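Local coordinates for 35 kDa hemin binding protein (Porphyromonas gingivalis, PDB 5Y1A) that probably binds hemin and travels as a cargo of the type IX secretion system, joining a thioredoxin domain to a beta-sandwich domain, at residues Phe34-Val39 and Ser111-Glu116; Val38-Phe43 and Glu71-Thr76; Thr142-Val147 and Ser262-Gly267. All blocks are in the same frame, centred on the assembly; numbering follows the deposited sequence.

The three contacts lie close together on one side of the chain's centre. Contacts 1 and 2 share Val38 and Val39 and both use strand 34-44 of the thioredoxin sheet. Contact 1 joins it to the antiparallel strand 109-112, and contact 2 to the parallel strand 73-79. Their centres are about 8 Å apart. Contact 3 comes last along the chain and lies about 7 Å from contact 1 and 13 Å from contact 2, centre to centre. It begins at strand 142-143, another partner of strand 34-44, and reaches strand 263-270 of the beta-sandwich. Val39 packs on Ala266, and Phe34 O probably hydrogen-bonds to Ala143 N. Contacts 1 and 2 build the thioredoxin sheet, and contact 3 lies where it meets the sandwich.

Contact 1 of 3, residues Phe34-Val39 and Ser111-Glu116; sequences FKKNVV and SVCRME
Ser111 runs beside Val39, its carbonyl near that of Val39. Its OG donates to Glu116 OE1 at 2.7 Å, on the syn side and slightly out of the carboxylate plane. Val112 follows, with CG1 lying obliquely against Val38 CG1 at 4.0 Å. Its N donates almost straight (174°) to the syn lone pair of Glu116 OE2. The Glu116 carboxylate thus takes one bond on each oxygen, from the Ser111 hydroxyl and the Val112 backbone N-H. Cys113 N bonds to Val39 O at 2.9 Å and closes the strand pairing. Cys113 SG sits beside its own backbone N (chi1 -60°), which turns it back over strand 34-44. There it lies 3.8 Å from Val38 CA, touches Val38 CG1, and takes a weak bond from Val39 N at 3.6 Å. Lys36 CE skirts the sulfur, while Lys36 NZ bonds to Gly137 O. Cys113 and Arg114 both lie in the left-handed helical region, so Val112-Met115 is a type III' beta turn, closed by Met115 N to Val112 O at 2.9 Å. Arg114 forms a salt bridge with Glu41. The pairing is that of the thioredoxin fold, where the central strand leading toward a thioredoxin-type CxxC pattern meets an antiparallel neighbour.

Contact 2 of 3, residues Val38-Phe43 and Glu71-Thr76; sequences VVLEVF and ERVFQT
Thr76 keeps OG1 between its backbone N and its carbonyl carbon (chi1 66°), which points the hydroxyl at Leu40 O. OG1 donates at 2.8 Å, in the carbonyl plane and on a lone pair. Thr76 N donates to the same oxygen of Leu40, also at 2.8 Å but bent (131°), so two bonds hold Leu40 O. Thr76 and Glu41 point the same way side by side, and Glu41 CG lies 3.3 Å from Thr76 OG1. Glu41 OE2 is hydrogen-bonded to Tyr183 OH. The strands are parallel and in register from Val38-Val73 to Glu41-Thr76. They form a beta-alpha-beta crossover of the thioredoxin fold, whose connection contains helix 51-63. Leu40, Val42 and Gln75 rest on Ile58 of that helix, whose start carries a CxxC pattern of the thioredoxin type. On the same face Leu40 CD1 meets Val73 CG1 obliquely at 3.8 Å. The other face carries Val39 and Phe74, which pack on strand 263-270. Val38 bonds through N to Arg72 O and through O to Phe74 N, the latter at 2.7 Å. Leu40 N reaches Phe74 O at 3.1 Å, and Val42 N bonds to Thr76 O at 2.8 Å.

Contact 3 of 3, residues Thr142-Val147 and Ser262-Gly267; sequences TAPAEV and SIINAG
Asn265 makes the one direct hydrogen bond between segments 142-147 and 262-267, and it does so with its side chain, to Ala145. The two strands run nearly parallel but belong to different sheets of the beta-sandwich, and no backbone-to-backbone hydrogen bond joins the segments. Asn265 ND2 donates to Ala145 O at 2.8 Å, with an N-H...O angle of 168°. The acceptor lies almost in the amide plane, only 2° out of it, although the N-H comes in tilted from the carbonyl plane of Ala145. The first torsion of Asn265 is away from the staggered positions (chi1 -146°) and lays the amide toward segment 142-147. Ile264 and Asn265 both face Val251, a classic beta bulge, and both side chains start out toward segment 142-147. ND2 also bonds to Lys35 O. OD1 accepts from Asn37 N and, weakly, from Ala266 N. Ala143 CB lies 3.5 Å from Asn265 ND2.

Beside the amide the packing is apolar. Ile264 CG2 sits 3.6 Å from Ala145 CB and 3.7 Å from Pro144 CG, and the proline and isoleucine side chains cross at about a right angle. Val147 CG1 stands between its own backbone N and carbonyl carbon. It meets the Ala266-Gly267 peptide, with Gly267 N 3.5 Å away. Gly267 CA in turn makes a CA-H...O contact with Val147 O.

A water molecule bridges the two strands. It accepts from Val147 N at 2.9 Å and donates to Ala266 O at 2.9 Å. Ala266 O also accepts from Asn37 ND2 of the thioredoxin strand. Ala145 O is thus satisfied by the amide and Val147 N by the water. The amide's several bonds should fix its rotation, and they link segment 142-147 and strand 34-44 to Asn265 on strand 263-270.

Contact 1 of 3, residues Phe34-Val39 and Ser111-Glu116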
loop_
_atom_site.group_PDB
_atom_site.type_symbol
_atom_site.label_atom_id
_atom_site.label_comp_id
_atom_site.label_asym_id
_atom_site.label_seq_id
_atom_site.Cartn_x
_atom_site.Cartn_y
_atom_site.Cartn_z
ATOM N N PHE A 34 -6.097 20.747 -10.977
ATOM C CA PHE A 34 -5.246 19.563 -11.030
ATOM C C PHE A 34 -5.817 18.410 -11.878
ATOM O O PHE A 34 -6.995 18.400 -12.198
ATOM C CB PHE A 34 -4.902 19.119 -9.583
ATOM C CG PHE A 34 -4.319 20.207 -8.748
ATOM C CD1 PHE A 34 -3.017 20.649 -8.972
ATOM C CD2 PHE A 34 -5.061 20.817 -7.757
ATOM C CE1 PHE A 34 -2.469 21.685 -8.225
ATOM C CE2 PHE A 34 -4.522 21.844 -7.000
ATOM C CZ PHE A 34 -3.209 22.279 -7.240
ATOM N N LYS A 35 -4.971 17.436 -12.201
ATOM C CA LYS A 35 -5.344 16.307 -13.055
ATOM C C LYS A 35 -5.917 15.157 -12.220
ATOM O O LYS A 35 -5.213 14.597 -11.391
ATOM C CB LYS A 35 -4.105 15.821 -13.809
ATOM C CG LYS A 35 -4.299 14.535 -14.611
ATOM C CD LYS A 35 -2.989 14.098 -15.283
ATOM C CE LYS A 35 -2.042 13.410 -14.280
ATOM N NZ LYS A 35 -0.768 12.994 -14.950
ATOM N N LYS A 36 -7.174 14.797 -12.478
ATOM C CA LYS A 36 -7.891 13.783 -11.682
ATOM C C LYS A 36 -7.406 12.346 -11.917
ATOM O O LYS A 36 -7.317 11.878 -13.057
ATOM C CB LYS A 36 -9.410 13.910 -11.953
ATOM C CG LYS A 36 -10.332 12.909 -11.267
ATOM C CD LYS A 36 -10.503 13.233 -9.798
ATOM C CE LYS A 36 -11.531 12.336 -9.070
ATOM N NZ LYS A 36 -12.931 12.837 -9.147
ATOM N N ASN A 37 -7.100 11.666 -10.811
ATOM C CA ASN A 37 -6.924 10.208 -10.793
ATOM C C ASN A 37 -8.082 9.619 -10.007
ATOM O O ASN A 37 -8.574 10.258 -9.088
ATOM C CB ASN A 37 -5.616 9.815 -10.109
ATOM C CG ASN A 37 -4.402 10.363 -10.839
ATOM O OD1 ASN A 37 -4.369 10.356 -12.066
ATOM N ND2 ASN A 37 -3.424 10.852 -10.100
ATOM N N VAL A 38 -8.482 8.407 -10.377
ATOM C CA VAL A 38 -9.649 7.752 -9.812
ATOM C C VAL A 38 -9.181 6.609 -8.935
ATOM O O VAL A 38 -8.335 5.832 -9.343
ATOM C CB VAL A 38 -10.586 7.237 -10.927
ATOM C CG1 VAL A 38 -11.581 6.160 -10.354
ATOM C CG2 VAL A 38 -11.387 8.380 -11.506
ATOM N N VAL A 39 -9.728 6.533 -7.722
ATOM C CA VAL A 39 -9.518 5.399 -6.816
ATOM C C VAL A 39 -10.751 4.500 -6.832
ATOM O O VAL A 39 -11.879 4.983 -6.764
ATOM C CB VAL A 39 -9.253 5.920 -5.357
ATOM C CG1 VAL A 39 -9.232 4.769 -4.337
ATOM C CG2 VAL A 39 -7.956 6.724 -5.310
ATOM N N SER A 111 -16.667 0.823 -4.848
ATOM C CA SER A 111 -16.950 2.248 -4.741
ATOM C C SER A 111 -15.978 3.029 -5.637
ATOM O O SER A 111 -14.751 2.772 -5.608
ATOM C CB SER A 111 -16.761 2.678 -3.292
ATOM O OG SER A 111 -16.822 4.084 -3.182
ATOM N N VAL A 112 -16.529 3.984 -6.394
ATOM C CA VAL A 112 -15.726 4.890 -7.224
ATOM C C VAL A 112 -15.502 6.208 -6.472
ATOM O O VAL A 112 -16.442 6.991 -6.290
ATOM C CB VAL A 112 -16.395 5.172 -8.608
ATOM C CG1 VAL A 112 -15.464 6.049 -9.451
ATOM C CG2 VAL A 112 -16.637 3.846 -9.338
ATOM N N CYS A 113 -14.268 6.412 -6.002
ATOM C CA CYS A 113 -13.884 7.617 -5.273
ATOM C C CYS A 113 -14.836 7.937 -4.110
ATOM O O CYS A 113 -15.048 9.115 -3.819
ATOM C CB CYS A 113 -13.827 8.838 -6.212
ATOM S SG CYS A 113 -12.639 8.674 -7.573
ATOM N N ARG A 114 -15.409 6.905 -3.471
ATOM C CA ARG A 114 -16.400 7.089 -2.389
ATOM C C ARG A 114 -17.480 8.100 -2.736
ATOM O O ARG A 114 -17.952 8.861 -1.872
ATOM C CB ARG A 114 -15.697 7.516 -1.083
ATOM C CG ARG A 114 -14.590 6.502 -0.653
ATOM C CD ARG A 114 -13.850 7.008 0.581
ATOM N NE ARG A 114 -12.808 6.044 0.955
ATOM C CZ ARG A 114 -12.005 6.161 2.009
ATOM N NH1 ARG A 114 -12.082 7.235 2.821
ATOM N NH2 ARG A 114 -11.101 5.213 2.245
ATOM N N MET A 115 -17.881 8.117 -4.003
ATOM C CA MET A 115 -18.814 9.135 -4.458
ATOM C C MET A 115 -20.265 8.760 -4.163
ATOM O O MET A 115 -21.170 9.622 -4.184
ATOM C CB MET A 115 -18.577 9.468 -5.950
ATOM C CG MET A 115 -19.037 8.446 -6.946
ATOM S SD MET A 115 -18.252 8.699 -8.599
ATOM C CE MET A 115 -17.506 10.275 -8.422
ATOM N N GLU A 116 -20.492 7.486 -3.866
ATOM C CA GLU A 116 -21.847 6.993 -3.564
ATOM C C GLU A 116 -22.337 7.417 -2.182
ATOM O O GLU A 116 -21.595 7.304 -1.193
ATOM C CB GLU A 116 -21.912 5.465 -3.700
ATOM C CG GLU A 116 -21.411 4.920 -5.071
ATOM C CD GLU A 116 -19.867 4.745 -5.139
ATOM O OE1 GLU A 116 -19.182 5.026 -4.129
ATOM O OE2 GLU A 116 -19.341 4.311 -6.197
#

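Contact 2 of 3, residues Val38-Phe43 and Glu71-Thr76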
loop_
_atom_site.group_PDB
_atom_site.type_symbol
_atom_site.label_atom_id
_atom_site.label_comp_id
_atom_site.label_asym_id
_atom_site.label_seq_id
_atom_site.Cartn_x
_atom_site.Cartn_y
_atom_site.Cartn_z
ATOM N N VAL A 38 -8.482 8.407 -10.377
ATOM C CA VAL A 38 -9.649 7.752 -9.812
ATOM C C VAL A 38 -9.181 6.609 -8.935
ATOM O O VAL A 38 -8.335 5.832 -9.343
ATOM C CB VAL A 38 -10.586 7.237 -10.927
ATOM C CG1 VAL A 38 -11.581 6.160 -10.354
ATOM C CG2 VAL A 38 -11.387 8.380 -11.506
ATOM N N VAL A 39 -9.728 6.533 -7.722
ATOM C CA VAL A 39 -9.518 5.399 -6.816
ATOM C C VAL A 39 -10.751 4.500 -6.832
ATOM O O VAL A 39 -11.879 4.983 -6.764
ATOM C CB VAL A 39 -9.253 5.920 -5.357
ATOM C CG1 VAL A 39 -9.232 4.769 -4.337
ATOM C CG2 VAL A 39 -7.956 6.724 -5.310
ATOM N N LEU A 40 -10.534 3.193 -6.950
ATOM C CA LEU A 40 -11.613 2.214 -6.800
ATOM C C LEU A 40 -11.319 1.456 -5.524
ATOM O O LEU A 40 -10.165 1.078 -5.300
ATOM C CB LEU A 40 -11.648 1.248 -7.996
ATOM C CG LEU A 40 -11.720 1.885 -9.400
ATOM C CD1 LEU A 40 -11.854 0.785 -10.463
ATOM C CD2 LEU A 40 -12.896 2.867 -9.478
ATOM N N GLU A 41 -12.327 1.306 -4.656
ATOM C CA GLU A 41 -12.227 0.402 -3.491
ATOM C C GLU A 41 -13.171 -0.756 -3.741
ATOM O O GLU A 41 -14.375 -0.559 -3.864
ATOM C CB GLU A 41 -12.522 1.162 -2.169
ATOM C CG GLU A 41 -11.389 2.172 -1.882
ATOM C CD GLU A 41 -11.728 3.142 -0.771
ATOM O OE1 GLU A 41 -12.731 3.856 -0.939
ATOM O OE2 GLU A 41 -11.002 3.175 0.256
ATOM N N VAL A 42 -12.595 -1.956 -3.879
ATOM C CA VAL A 42 -13.356 -3.161 -4.168
ATOM C C VAL A 42 -13.445 -4.053 -2.937
ATOM O O VAL A 42 -12.440 -4.322 -2.262
ATOM C CB VAL A 42 -12.692 -3.984 -5.281
ATOM C CG1 VAL A 42 -13.620 -5.197 -5.682
ATOM C CG2 VAL A 42 -12.336 -3.053 -6.449
ATOM N N PHE A 43 -14.655 -4.545 -2.675
ATOM C CA PHE A 43 -14.933 -5.316 -1.452
ATOM C C PHE A 43 -15.069 -6.791 -1.786
ATOM O O PHE A 43 -15.884 -7.181 -2.615
ATOM C CB PHE A 43 -16.176 -4.719 -0.776
ATOM C CG PHE A 43 -16.080 -3.233 -0.664
ATOM C CD1 PHE A 43 -15.037 -2.644 0.061
ATOM C CD2 PHE A 43 -16.980 -2.403 -1.341
ATOM C CE1 PHE A 43 -14.894 -1.235 0.080
ATOM C CE2 PHE A 43 -16.845 -0.997 -1.306
ATOM C CZ PHE A 43 -15.819 -0.426 -0.585
ATOM N N GLU A 71 -3.625 4.738 -16.860
ATOM C CA GLU A 71 -2.614 5.099 -15.866
ATOM C C GLU A 71 -3.190 5.877 -14.688
ATOM O O GLU A 71 -2.524 6.044 -13.665
ATOM C CB GLU A 71 -1.523 5.957 -16.513
ATOM C CG GLU A 71 -0.393 5.179 -17.166
ATOM C CD GLU A 71 0.379 6.013 -18.174
ATOM O OE1 GLU A 71 1.015 5.416 -19.065
ATOM O OE2 GLU A 71 0.344 7.260 -18.084
ATOM N N ARG A 72 -4.416 6.365 -14.842
ATOM C CA ARG A 72 -5.021 7.259 -13.856
ATOM C C ARG A 72 -6.117 6.581 -13.011
ATOM O O ARG A 72 -6.868 7.256 -12.293
ATOM C CB ARG A 72 -5.562 8.515 -14.558
ATOM C CG ARG A 72 -4.461 9.411 -15.123
ATOM C CD ARG A 72 -4.980 10.501 -16.074
ATOM N NE ARG A 72 -5.970 11.396 -15.465
ATOM C CZ ARG A 72 -6.617 12.357 -16.129
ATOM N NH1 ARG A 72 -6.365 12.560 -17.429
ATOM N NH2 ARG A 72 -7.517 13.109 -15.510
ATOM N N VAL A 73 -6.201 5.253 -13.098
ATOM C CA VAL A 73 -7.138 4.482 -12.248
ATOM C C VAL A 73 -6.336 3.623 -11.271
ATOM O O VAL A 73 -5.536 2.780 -11.683
ATOM C CB VAL A 73 -8.110 3.580 -13.067
ATOM C CG1 VAL A 73 -9.055 2.824 -12.129
ATOM C CG2 VAL A 73 -8.899 4.429 -14.049
ATOM N N PHE A 74 -6.552 3.840 -9.977
ATOM C CA PHE A 74 -5.793 3.123 -8.947
ATOM C C PHE A 74 -6.761 2.204 -8.214
ATOM O O PHE A 74 -7.547 2.682 -7.401
ATOM C CB PHE A 74 -5.163 4.102 -7.944
ATOM C CG PHE A 74 -4.299 5.170 -8.578
ATOM C CD1 PHE A 74 -3.458 4.876 -9.664
ATOM C CD2 PHE A 74 -4.317 6.472 -8.083
ATOM C CE1 PHE A 74 -2.677 5.896 -10.249
ATOM C CE2 PHE A 74 -3.524 7.476 -8.644
ATOM C CZ PHE A 74 -2.691 7.174 -9.720
ATOM N N GLN A 75 -6.706 0.903 -8.505
ATOM C CA GLN A 75 -7.571 -0.070 -7.841
ATOM C C GLN A 75 -7.057 -0.449 -6.456
ATOM O O GLN A 75 -5.847 -0.459 -6.192
ATOM C CB GLN A 75 -7.660 -1.373 -8.645
ATOM C CG GLN A 75 -8.115 -1.272 -10.076
ATOM C CD GLN A 75 -7.983 -2.637 -10.760
ATOM O OE1 GLN A 75 -8.735 -3.557 -10.459
ATOM N NE2 GLN A 75 -7.011 -2.768 -11.657
ATOM N N THR A 76 -7.993 -0.734 -5.553
ATOM C CA THR A 76 -7.655 -1.324 -4.260
ATOM C C THR A 76 -8.698 -2.390 -3.922
ATOM O O THR A 76 -9.869 -2.217 -4.259
ATOM C CB THR A 76 -7.629 -0.288 -3.129
ATOM O OG1 THR A 76 -8.950 0.217 -2.916
ATOM C CG2 THR A 76 -6.700 0.866 -3.440
#

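Contact 3 of 3, residues Thr142-Val147 and Ser262-Gly267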
loop_
_atom_site.group_PDB
_atom_site.type_symbol
_atom_site.label_atom_id
_atom_site.label_comp_id
_atom_site.label_asym_id
_atom_site.label_seq_id
_atom_site.Cartn_x
_atom_site.Cartn_y
_atom_site.Cartn_z
ATOM N N THR A 142 -10.506 16.967 -14.138
ATOM C CA THR A 142 -9.784 17.843 -13.225
ATOM C C THR A 142 -10.237 17.659 -11.774
ATOM O O THR A 142 -11.310 17.126 -11.493
ATOM C CB THR A 142 -9.952 19.344 -13.578
ATOM O OG1 THR A 142 -11.246 19.787 -13.170
ATOM C CG2 THR A 142 -9.764 19.590 -15.065
ATOM N N ALA A 143 -9.437 18.173 -10.861
ATOM C CA ALA A 143 -9.696 17.990 -9.435
ATOM C C ALA A 143 -9.111 19.179 -8.688
ATOM O O ALA A 143 -8.125 19.785 -9.153
ATOM C CB ALA A 143 -9.057 16.685 -8.969
ATOM N N PRO A 144 -9.719 19.556 -7.547
ATOM C CA PRO A 144 -9.243 20.680 -6.741
ATOM C C PRO A 144 -8.149 20.330 -5.715
ATOM O O PRO A 144 -7.890 21.113 -4.824
ATOM C CB PRO A 144 -10.517 21.127 -6.028
ATOM C CG PRO A 144 -11.235 19.863 -5.790
ATOM C CD PRO A 144 -11.001 19.021 -7.020
ATOM N N ALA A 145 -7.533 19.155 -5.849
ATOM C CA ALA A 145 -6.372 18.788 -5.028
ATOM C C ALA A 145 -5.451 17.905 -5.833
ATOM O O ALA A 145 -5.856 17.337 -6.863
ATOM C CB ALA A 145 -6.813 18.085 -3.728
ATOM N N GLU A 146 -4.205 17.797 -5.373
ATOM C CA GLU A 146 -3.234 16.907 -5.989
ATOM C C GLU A 146 -2.377 16.357 -4.862
ATOM O O GLU A 146 -2.149 17.039 -3.845
ATOM C CB GLU A 146 -2.389 17.680 -7.010
ATOM C CG GLU A 146 -1.136 17.011 -7.516
ATOM C CD GLU A 146 -0.306 17.977 -8.338
ATOM O OE1 GLU A 146 0.634 18.599 -7.777
ATOM O OE2 GLU A 146 -0.625 18.121 -9.539
ATOM N N VAL A 147 -1.918 15.122 -5.039
ATOM C CA VAL A 147 -0.978 14.539 -4.088
ATOM C C VAL A 147 0.079 13.746 -4.831
ATOM O O VAL A 147 -0.236 12.912 -5.703
ATOM C CB VAL A 147 -1.669 13.725 -2.951
ATOM C CG1 VAL A 147 -2.559 12.632 -3.509
ATOM C CG2 VAL A 147 -0.622 13.166 -1.972
ATOM N N SER A 262 -16.343 12.016 -0.426
ATOM C CA SER A 262 -15.652 11.567 -1.656
ATOM C C SER A 262 -14.135 11.724 -1.584
ATOM O O SER A 262 -13.603 12.558 -0.823
ATOM C CB SER A 262 -16.205 12.292 -2.907
ATOM O OG SER A 262 -15.913 13.687 -2.855
ATOM N N ILE A 263 -13.458 10.915 -2.383
ATOM C CA ILE A 263 -12.025 11.044 -2.601
ATOM C C ILE A 263 -11.837 12.123 -3.669
ATOM O O ILE A 263 -12.451 12.069 -4.749
ATOM C CB ILE A 263 -11.412 9.697 -3.031
ATOM C CG1 ILE A 263 -11.730 8.615 -1.968
ATOM C CG2 ILE A 263 -9.908 9.874 -3.274
ATOM C CD1 ILE A 263 -11.144 7.204 -2.276
ATOM N N ILE A 264 -10.998 13.101 -3.336
ATOM C CA ILE A 264 -10.830 14.284 -4.140
ATOM C C ILE A 264 -9.747 14.027 -5.216
ATOM O O ILE A 264 -9.963 14.321 -6.412
ATOM C CB ILE A 264 -10.474 15.477 -3.246
ATOM C CG1 ILE A 264 -11.633 15.781 -2.286
ATOM C CG2 ILE A 264 -10.163 16.733 -4.102
ATOM C CD1 ILE A 264 -11.193 16.562 -1.009
ATOM N N ASN A 265 -8.578 13.546 -4.790
ATOM C CA ASN A 265 -7.577 13.089 -5.752
ATOM C C ASN A 265 -6.615 12.110 -5.102
ATOM O O ASN A 265 -6.648 11.906 -3.885
ATOM C CB ASN A 265 -6.807 14.265 -6.356
ATOM C CG ASN A 265 -6.416 14.027 -7.812
ATOM O OD1 ASN A 265 -6.505 12.903 -8.345
ATOM N ND2 ASN A 265 -5.977 15.086 -8.464
ATOM N N ALA A 266 -5.773 11.487 -5.920
ATOM C CA ALA A 266 -4.912 10.400 -5.434
ATOM C C ALA A 266 -3.592 10.421 -6.193
ATOM O O ALA A 266 -3.510 10.971 -7.296
ATOM C CB ALA A 266 -5.586 9.094 -5.691
ATOM N N GLY A 267 -2.587 9.778 -5.610
ATOM C CA GLY A 267 -1.304 9.549 -6.272
ATOM C C GLY A 267 -0.831 8.149 -5.882
ATOM O O GLY A 267 -1.218 7.616 -4.839
HETATM O O HOH W 1 -3.061 13.834 -7.404
#